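Local atomic coordinates of endoribonuclease AbiQ (Lactococcus lactis, PDB entry 4GLK), a protein that acts as the RNA-cleaving toxin of a type III toxin-antitoxin system in antiviral defence and is neutralised by its cognate antitoxin RNA, AntiQ. Residues 8-13 with 24-29; 68-73 with 88-93. The protein carries 1 engineered substitution. One frame throughout, in Å; residues are numbered along the deposited sequence.

Interaction 1 of 2, residues 8-13 with 24-29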
loop_
_atom_site.group_PDB
_atom_site.type_symbol
_atom_site.label_atom_id
_atom_site.label_comp_id
_atom_site.label_asym_id
_atom_site.label_seq_id
_atom_site.Cartn_x
_atom_site.Cartn_y
_atom_site.Cartn_z
ATOM N N VAL A 8 9.992 3.518 0.415
ATOM C CA VAL A 8 10.132 4.128 1.726
ATOM C C VAL A 8 11.560 3.818 2.174
ATOM O O VAL A 8 12.129 2.805 1.731
ATOM C CB VAL A 8 9.040 3.618 2.718
ATOM C CG1 VAL A 8 9.124 4.350 4.060
ATOM C CG2 VAL A 8 7.639 3.787 2.123
ATOM N N THR A 9 12.179 4.705 2.990
ATOM C CA THR A 9 13.547 4.443 3.456
ATOM C C THR A 9 13.561 3.154 4.301
ATOM O O THR A 9 12.628 2.917 5.083
ATOM C CB THR A 9 14.111 5.615 4.289
ATOM O OG1 THR A 9 13.328 5.783 5.460
ATOM C CG2 THR A 9 14.193 6.926 3.519
ATOM N N ASP A 10 14.622 2.337 4.139
ATOM C CA ASP A 10 14.851 1.098 4.881
ATOM C C ASP A 10 14.871 1.403 6.370
ATOM O O ASP A 10 14.349 0.617 7.160
ATOM C CB ASP A 10 16.170 0.427 4.425
ATOM C CG ASP A 10 16.173 -0.145 2.995
ATOM O OD1 ASP A 10 15.090 -0.562 2.510
ATOM O OD2 ASP A 10 17.270 -0.218 2.380
ATOM N N GLU A 11 15.393 2.600 6.744
ATOM C CA GLU A 11 15.490 3.072 8.129
ATOM C C GLU A 11 14.110 3.281 8.759
ATOM O O GLU A 11 13.842 2.742 9.837
ATOM C CB GLU A 11 16.366 4.336 8.220
ATOM C CG GLU A 11 17.833 4.091 7.861
ATOM C CD GLU A 11 18.268 4.267 6.410
ATOM O OE1 GLU A 11 19.424 4.703 6.198
ATOM O OE2 GLU A 11 17.476 3.956 5.488
ATOM N N TYR A 12 13.216 4.027 8.069
ATOM C CA TYR A 12 11.851 4.244 8.527
ATOM C C TYR A 12 11.060 2.923 8.615
ATOM O O TYR A 12 10.315 2.730 9.575
ATOM C CB TYR A 12 11.105 5.205 7.604
ATOM C CG TYR A 12 9.730 5.512 8.137
ATOM C CD1 TYR A 12 9.555 6.164 9.353
ATOM C CD2 TYR A 12 8.591 5.073 7.459
ATOM C CE1 TYR A 12 8.288 6.436 9.857
ATOM C CE2 TYR A 12 7.315 5.333 7.957
ATOM C CZ TYR A 12 7.169 6.014 9.156
ATOM O OH TYR A 12 5.929 6.276 9.659
ATOM N N ILE A 13 11.194 2.034 7.610
ATOM C CA ILE A 13 10.506 0.729 7.620
ATOM C C ILE A 13 10.980 -0.118 8.804
ATOM O O ILE A 13 10.142 -0.656 9.535
ATOM C CB ILE A 13 10.662 0.002 6.253
ATOM C CG1 ILE A 13 9.927 0.783 5.134
ATOM C CG2 ILE A 13 10.213 -1.475 6.312
ATOM C CD1 ILE A 13 8.353 0.853 5.216
ATOM N N HIS A 24 5.450 -4.432 5.795
ATOM C CA HIS A 24 6.210 -5.220 4.825
ATOM C C HIS A 24 7.688 -5.139 5.005
ATOM O O HIS A 24 8.237 -4.045 5.156
ATOM C CB HIS A 24 5.817 -4.878 3.375
ATOM C CG HIS A 24 4.545 -5.537 2.916
ATOM N ND1 HIS A 24 4.427 -6.051 1.643
ATOM C CD2 HIS A 24 3.381 -5.732 3.580
ATOM C CE1 HIS A 24 3.204 -6.542 1.567
ATOM N NE2 HIS A 24 2.534 -6.366 2.708
ATOM N N TYR A 25 8.336 -6.311 5.043
ATOM C CA TYR A 25 9.771 -6.366 5.155
ATOM C C TYR A 25 10.383 -5.836 3.872
ATOM O O TYR A 25 9.884 -6.109 2.772
ATOM C CB TYR A 25 10.289 -7.806 5.421
ATOM C CG TYR A 25 11.799 -7.846 5.493
ATOM C CD1 TYR A 25 12.470 -7.460 6.647
ATOM C CD2 TYR A 25 12.562 -8.112 4.356
ATOM C CE1 TYR A 25 13.863 -7.393 6.688
ATOM C CE2 TYR A 25 13.953 -8.038 4.383
ATOM C CZ TYR A 25 14.598 -7.693 5.555
ATOM O OH TYR A 25 15.967 -7.669 5.605
ATOM N N GLN A 26 11.462 -5.066 4.029
ATOM C CA GLN A 26 12.256 -4.595 2.915
ATOM C C GLN A 26 13.696 -4.336 3.343
ATOM O O GLN A 26 13.951 -4.069 4.519
ATOM C CB GLN A 26 11.656 -3.334 2.267
ATOM C CG GLN A 26 11.887 -2.082 3.100
ATOM C CD GLN A 26 11.448 -0.839 2.416
ATOM O OE1 GLN A 26 10.278 -0.677 2.085
ATOM N NE2 GLN A 26 12.361 0.109 2.308
ATOM N N TYR A 27 14.620 -4.402 2.376
ATOM C CA TYR A 27 16.025 -4.024 2.477
ATOM C C TYR A 27 16.658 -3.978 1.105
ATOM O O TYR A 27 16.450 -4.903 0.327
ATOM C CB TYR A 27 16.863 -4.876 3.444
ATOM C CG TYR A 27 18.107 -4.116 3.868
ATOM C CD1 TYR A 27 18.041 -3.111 4.829
ATOM C CD2 TYR A 27 19.326 -4.320 3.222
ATOM C CE1 TYR A 27 19.157 -2.344 5.153
ATOM C CE2 TYR A 27 20.459 -3.584 3.566
ATOM C CZ TYR A 27 20.366 -2.586 4.521
ATOM O OH TYR A 27 21.475 -1.851 4.862
ATOM N N GLU A 28 17.410 -2.896 0.800
ATOM C CA GLU A 28 18.116 -2.677 -0.472
ATOM C C GLU A 28 17.362 -3.153 -1.731
ATOM O O GLU A 28 16.586 -2.371 -2.278
ATOM C CB GLU A 28 19.541 -3.224 -0.399
ATOM C CG GLU A 28 20.542 -2.175 0.052
ATOM C CD GLU A 28 21.858 -2.682 0.617
ATOM O OE1 GLU A 28 22.218 -3.857 0.373
ATOM O OE2 GLU A 28 22.523 -1.898 1.333
ATOM N N ASN A 29 17.552 -4.434 -2.153
ATOM C CA ASN A 29 16.864 -5.047 -3.305
ATOM C C ASN A 29 15.829 -6.153 -2.981
ATOM O O ASN A 29 15.373 -6.902 -3.853
ATOM C CB ASN A 29 17.807 -5.361 -4.466
ATOM C CG ASN A 29 18.004 -4.173 -5.383
ATOM O OD1 ASN A 29 17.410 -4.087 -6.468
ATOM N ND2 ASN A 29 18.812 -3.208 -4.952
HETATM O O HOH W 1 9.767 0.787 0.047
HETATM O O HOH W 2 14.075 -1.994 6.234
#
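Gln26 reaches from the 24-29 loop to the start of helix 10-16, and its amide is the centre of the contact. NE2 gives one N-H to Val8 O, from above the carbonyl plane, and the other to Asp10 OD1 on the anti side of the carboxylate, both nearly straight and 2.8 Å long. Both partners lie close to the amide plane, which fixes the rotation of the group, and amide and carboxylate stand nearly perpendicular. OE1 takes a bond from a water that also accepts from Val8 N. Ile13 closes the tight side: its CG1 rests 3.4 Å from Gln26 OE1, and CG2, anti to the backbone N, reaches His24 O at the same distance.

Toward solvent the contact thins. Asp10 OD2 accepts from Glu28 N (3.1 Å) and lies over one face of the Tyr27 ring, while a second water joins Asp10 O to Gln26 O. Glu28 itself is poorly ordered. Thr9 is the helix N-cap, its OG1 accepting from Tyr12 N and also bonded to Glu99, so Gln26 pins the loop beside a capped helix start. Glutamine suits this buried place, one amide supplying two donors and an acceptor; with Glu28 N, it would probably stabilise a charged Asp10 carboxylate.

Interaction 2 of 2, residues 68-73 with 88-93; sequences SRIVTR and LHHNMI
Ile70, the first residue of 68-73 to touch 88-93, lays its branched side chain across that of His90 at about a right angle. CG1 comes to 3.4 Å from His90 CB and CG2 to 3.3 Å from His90 ND1, so the aliphatic branches pack obliquely against the imidazole and its CB. The carbonyl O of Ile70 lies at the edge of the His89 ring, in its plane, 3.4 Å from His89 CD2.

Val71 follows, in an antiparallel, non-hydrogen-bonded pair with Leu88. Their side chains share one face of the sheet, where Val71 CG2 meets Leu88 CG at 4.2 Å and also approaches His90 CE1 at 3.9 Å. A beta-branched valine suits the extended backbone here and offers a compact apolar surface to both neighbours.

At Thr72 the contact becomes polar. OG1, anti to the carbonyl carbon (chi1 -61°), is hydrogen-bonded to His89 NE2 at 2.6 Å. Since His89 ND1 is bonded to Ser133 OG, both ring nitrogens of this buried histidine have partners, and its orientation is set from two sides.

The contact lies in the beta hairpin of strands 71-76 and 79-94. Helix 126-143 packs on Thr72 and His89, strand 45-52, the next strand in the sheet, contributes Leu51 against Leu88, and Tyr147 and Tyr148 of helix 146-151 cover Ile70.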
loop_
_atom_site.group_PDB
_atom_site.type_symbol
_atom_site.label_atom_id
_atom_site.label_comp_id
_atom_site.label_asym_id
_atom_site.label_seq_id
_atom_site.Cartn_x
_atom_site.Cartn_y
_atom_site.Cartn_z
ATOM N N SER A 68 -11.101 -9.900 -0.478
ATOM C CA SER A 68 -11.594 -8.743 -1.233
ATOM C C SER A 68 -11.961 -7.516 -0.367
ATOM O O SER A 68 -12.014 -6.424 -0.899
ATOM C CB SER A 68 -12.732 -9.135 -2.173
ATOM O OG SER A 68 -13.961 -9.271 -1.482
ATOM N N ARG A 69 -12.173 -7.686 0.962
ATOM C CA ARG A 69 -12.443 -6.568 1.886
ATOM C C ARG A 69 -11.183 -5.735 2.193
ATOM O O ARG A 69 -11.281 -4.619 2.707
ATOM C CB ARG A 69 -12.944 -7.114 3.228
ATOM C CG ARG A 69 -14.431 -7.406 3.257
ATOM C CD ARG A 69 -14.823 -8.029 4.576
ATOM N NE ARG A 69 -14.501 -9.446 4.601
ATOM C CZ ARG A 69 -14.825 -10.278 5.583
ATOM N NH1 ARG A 69 -15.473 -9.818 6.653
ATOM N NH2 ARG A 69 -14.512 -11.562 5.514
ATOM N N ILE A 70 -10.017 -6.288 1.892
ATOM C CA ILE A 70 -8.709 -5.767 2.274
ATOM C C ILE A 70 -7.696 -5.648 1.142
ATOM O O ILE A 70 -6.715 -4.938 1.277
ATOM C CB ILE A 70 -8.285 -6.761 3.401
ATOM C CG1 ILE A 70 -8.114 -6.098 4.727
ATOM C CG2 ILE A 70 -7.277 -7.849 3.075
ATOM C CD1 ILE A 70 -9.297 -6.123 5.390
ATOM N N VAL A 71 -7.925 -6.355 0.051
ATOM C CA VAL A 71 -7.028 -6.369 -1.098
ATOM C C VAL A 71 -7.790 -5.898 -2.332
ATOM O O VAL A 71 -8.914 -6.359 -2.556
ATOM C CB VAL A 71 -6.443 -7.795 -1.325
ATOM C CG1 VAL A 71 -5.859 -7.948 -2.729
ATOM C CG2 VAL A 71 -5.409 -8.154 -0.266
ATOM N N THR A 72 -7.183 -4.972 -3.116
ATOM C CA THR A 72 -7.721 -4.562 -4.407
ATOM C C THR A 72 -6.902 -5.252 -5.493
ATOM O O THR A 72 -5.676 -5.146 -5.517
ATOM C CB THR A 72 -7.743 -3.039 -4.608
ATOM O OG1 THR A 72 -8.571 -2.479 -3.621
ATOM C CG2 THR A 72 -8.335 -2.642 -5.954
ATOM N N ARG A 73 -7.598 -5.896 -6.419
ATOM C CA ARG A 73 -7.003 -6.586 -7.565
ATOM C C ARG A 73 -6.791 -5.603 -8.720
ATOM O O ARG A 73 -7.686 -4.840 -9.067
ATOM C CB ARG A 73 -7.905 -7.742 -7.982
ATOM C CG ARG A 73 -8.090 -8.780 -6.890
ATOM C CD ARG A 73 -9.146 -9.785 -7.278
ATOM N NE ARG A 73 -8.765 -10.541 -8.471
ATOM C CZ ARG A 73 -9.620 -11.203 -9.239
ATOM N NH1 ARG A 73 -10.919 -11.189 -8.966
ATOM N NH2 ARG A 73 -9.186 -11.871 -10.298
ATOM N N LEU A 88 -2.540 -4.080 -1.050
ATOM C CA LEU A 88 -2.800 -4.641 0.268
ATOM C C LEU A 88 -3.156 -3.530 1.260
ATOM O O LEU A 88 -2.309 -3.108 2.028
ATOM C CB LEU A 88 -1.532 -5.393 0.698
ATOM C CG LEU A 88 -1.406 -6.877 0.302
ATOM C CD1 LEU A 88 -1.369 -7.073 -1.193
ATOM C CD2 LEU A 88 -0.152 -7.474 0.913
ATOM N N HIS A 89 -4.402 -3.019 1.204
ATOM C CA HIS A 89 -4.935 -1.942 2.073
ATOM C C HIS A 89 -4.673 -2.173 3.555
ATOM O O HIS A 89 -4.357 -1.222 4.276
ATOM C CB HIS A 89 -6.447 -1.748 1.854
ATOM C CG HIS A 89 -6.825 -1.335 0.471
ATOM N ND1 HIS A 89 -7.015 -0.002 0.145
ATOM C CD2 HIS A 89 -7.054 -2.087 -0.625
ATOM C CE1 HIS A 89 -7.351 0.010 -1.137
ATOM N NE2 HIS A 89 -7.394 -1.214 -1.639
ATOM N N HIS A 90 -4.798 -3.438 4.007
ATOM C CA HIS A 90 -4.552 -3.842 5.390
ATOM C C HIS A 90 -3.115 -3.615 5.844
ATOM O O HIS A 90 -2.870 -3.536 7.042
ATOM C CB HIS A 90 -4.980 -5.300 5.627
ATOM C CG HIS A 90 -4.216 -6.334 4.856
ATOM N ND1 HIS A 90 -4.310 -6.430 3.478
ATOM C CD2 HIS A 90 -3.453 -7.355 5.309
ATOM C CE1 HIS A 90 -3.588 -7.483 3.138
ATOM N NE2 HIS A 90 -3.056 -8.076 4.201
ATOM N N ASN A 91 -2.182 -3.468 4.902
ATOM C CA ASN A 91 -0.764 -3.216 5.200
ATOM C C ASN A 91 -0.315 -1.800 4.837
ATOM O O ASN A 91 0.893 -1.525 4.785
ATOM C CB ASN A 91 0.119 -4.258 4.545
ATOM C CG ASN A 91 -0.053 -5.619 5.151
ATOM O OD1 ASN A 91 -0.338 -5.783 6.348
ATOM N ND2 ASN A 91 0.035 -6.616 4.314
ATOM N N MET A 92 -1.271 -0.896 4.630
ATOM C CA MET A 92 -0.923 0.497 4.334
ATOM C C MET A 92 -0.290 1.145 5.579
ATOM O O MET A 92 -0.520 0.692 6.711
ATOM C CB MET A 92 -2.131 1.293 3.812
ATOM C CG MET A 92 -3.165 1.535 4.855
ATOM S SD MET A 92 -4.536 2.479 4.218
ATOM C CE MET A 92 -5.405 2.780 5.768
ATOM N N ILE A 93 0.533 2.182 5.359
ATOM C CA ILE A 93 1.257 2.832 6.438
ATOM C C ILE A 93 1.306 4.336 6.293
ATOM O O ILE A 93 1.388 4.851 5.166
ATOM C CB ILE A 93 2.729 2.255 6.532
ATOM C CG1 ILE A 93 3.475 2.350 5.170
ATOM C CG2 ILE A 93 2.772 0.819 7.137
ATOM C CD1 ILE A 93 5.017 2.158 5.222
#

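How the interactions relate
From the N terminus the chain leaves strand 4-8, turns through helix 10-16 and returns in the 24-29 loop, where interaction 1 closes a short excursion of ten intervening residues. It then runs through strands 33-40 and 45-52 and helix 58-66 before interaction 2 opens; that contact closes the hairpin of 71-76 and 79-94, with fourteen residues between its segments. The two closures follow one another in series, neither enclosing nor crossing the other. Although their centres lie about 19 Å apart, they touch in space: His24 NE2 packs 3.4 Å from Leu88 CD2, and Ile13 CD1 3.6 Å from Ile93 CD1, bringing the N-terminal helix and its following loop against strand 79-94.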